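Local coordinates for protein YCGM (Escherichia coli, PDB 1NR9) that is of unproven function but belongs to the fumarylacetoacetate hydrolase family and binds a magnesium ion, at residues C54-R57 with Q58-I62. Sequence-based numbering, arbitrary orientation.
Sequences CDLR and QPLAI
Asp55 and Gln58 meet across a type I beta turn in which one acidic side chain braces the chain as it leaves a strand. The turn ends strand 53-55, which pairs with strand 130-137 in the mixed sheet of this FAA hydrolase-family protein. Its closing bond, from Gln58 N to Asp55 O, is weak at 3.4 Å. Firmer support comes from an Asx turn: chi1 of -157° swings the carboxylate away from Asp55 N and beside its carbonyl carbon, and Asp55 OD1 accepts from Arg57 N at 3.0 Å, the donor lying above the carboxylate plane. Asp55 OD2 is 2.9 Å from Arg57 NH1, a salt bridge of charge alone, since the oxygen sits well out of the guanidinium plane.

The tightly packed side is apolar. Leu56 and Leu60, both buried, bring their CD1 methyls within 4.2 Å of each other, and Pro131 touches both side chains. Past the turn, Leu60 rests on Thr218 of strand 214-219, setting the strand exit against the four-stranded antiparallel sheet. The other side is looser and partly exposed: Gln58 CG lies 4.1 Å from Asp55 CB, and a bend at chi2 turns the amide back toward Arg57, with Gln58 NE2 3.6 Å from Arg57 C. A water links the turn's first residue to the chain just past it, donating to Asp55 O and Pro59 O at 2.9 Å each.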
loop_
_atom_site.group_PDB
_atom_site.type_symbol
_atom_site.label_atom_id
_atom_site.label_comp_id
_atom_site.label_asym_id
_atom_site.label_seq_id
_atom_site.Cartn_x
_atom_site.Cartn_y
_atom_site.Cartn_z
ATOM N N CYS A 54 -9.659 9.505 -3.880
ATOM C CA CYS A 54 -10.181 10.606 -4.684
ATOM C C CYS A 54 -11.613 10.974 -4.338
ATOM O O CYS A 54 -12.366 10.168 -3.803
ATOM C CB CYS A 54 -10.075 10.299 -6.176
ATOM S SG CYS A 54 -11.094 8.955 -6.717
ATOM N N ASP A 55 -11.975 12.216 -4.639
ATOM C CA ASP A 55 -13.309 12.728 -4.367
ATOM C C ASP A 55 -14.403 11.971 -5.144
ATOM O O ASP A 55 -14.412 11.967 -6.381
ATOM C CB ASP A 55 -13.359 14.205 -4.730
ATOM C CG ASP A 55 -14.447 14.935 -4.000
ATOM O OD1 ASP A 55 -15.493 14.306 -3.715
ATOM O OD2 ASP A 55 -14.266 16.142 -3.715
ATOM N N LEU A 56 -15.330 11.340 -4.420
ATOM C CA LEU A 56 -16.416 10.584 -5.049
ATOM C C LEU A 56 -17.451 11.484 -5.712
ATOM O O LEU A 56 -18.261 11.022 -6.517
ATOM C CB LEU A 56 -17.117 9.699 -4.010
ATOM C CG LEU A 56 -18.262 8.797 -4.499
ATOM C CD1 LEU A 56 -17.803 7.924 -5.663
ATOM C CD2 LEU A 56 -18.744 7.921 -3.346
ATOM N N ARG A 57 -17.413 12.771 -5.373
ATOM C CA ARG A 57 -18.368 13.727 -5.911
ATOM C C ARG A 57 -18.012 14.229 -7.298
ATOM O O ARG A 57 -18.870 14.746 -8.010
ATOM C CB ARG A 57 -18.515 14.915 -4.957
ATOM C CG ARG A 57 -19.177 14.581 -3.628
ATOM C CD ARG A 57 -18.376 15.183 -2.492
ATOM N NE ARG A 57 -18.252 16.627 -2.648
ATOM C CZ ARG A 57 -17.219 17.350 -2.228
ATOM N NH1 ARG A 57 -16.188 16.781 -1.617
ATOM N NH2 ARG A 57 -17.216 18.658 -2.425
ATOM N N GLN A 58 -16.755 14.082 -7.686
ATOM C CA GLN A 58 -16.317 14.542 -8.995
ATOM C C GLN A 58 -16.288 13.384 -9.987
ATOM O O GLN A 58 -16.302 12.208 -9.591
ATOM C CB GLN A 58 -14.930 15.183 -8.893
ATOM C CG GLN A 58 -14.861 16.353 -7.925
ATOM C CD GLN A 58 -16.006 17.348 -8.109
ATOM O OE1 GLN A 58 -16.223 17.876 -9.205
ATOM N NE2 GLN A 58 -16.743 17.609 -7.031
ATOM N N PRO A 59 -16.268 13.692 -11.295
ATOM C CA PRO A 59 -16.236 12.614 -12.285
ATOM C C PRO A 59 -15.201 11.575 -11.882
ATOM O O PRO A 59 -14.199 11.913 -11.260
ATOM C CB PRO A 59 -15.864 13.344 -13.571
ATOM C CG PRO A 59 -16.604 14.652 -13.413
ATOM C CD PRO A 59 -16.355 15.013 -11.949
ATOM N N LEU A 60 -15.454 10.317 -12.229
ATOM C CA LEU A 60 -14.542 9.228 -11.898
ATOM C C LEU A 60 -13.634 8.846 -13.063
ATOM O O LEU A 60 -14.084 8.676 -14.195
ATOM C CB LEU A 60 -15.335 7.993 -11.442
ATOM C CG LEU A 60 -16.315 8.219 -10.294
ATOM C CD1 LEU A 60 -16.602 6.895 -9.601
ATOM C CD2 LEU A 60 -15.720 9.207 -9.303
ATOM N N ALA A 61 -12.350 8.697 -12.768
ATOM C CA ALA A 61 -11.376 8.342 -13.783
ATOM C C ALA A 61 -11.015 6.864 -13.718
ATOM O O ALA A 61 -10.440 6.407 -12.728
ATOM C CB ALA A 61 -10.130 9.183 -13.601
ATOM N N ILE A 62 -11.341 6.119 -14.772
ATOM C CA ILE A 62 -11.020 4.697 -14.801
ATOM C C ILE A 62 -10.089 4.318 -15.944
ATOM O O ILE A 62 -10.202 4.845 -17.048
ATOM C CB ILE A 62 -12.298 3.809 -14.911
ATOM C CG1 ILE A 62 -13.058 4.133 -16.201
ATOM C CG2 ILE A 62 -13.178 3.993 -13.670
ATOM C CD1 ILE A 62 -14.330 3.327 -16.389
HETATM O O HOH W 1 -12.823 11.361 -8.782
#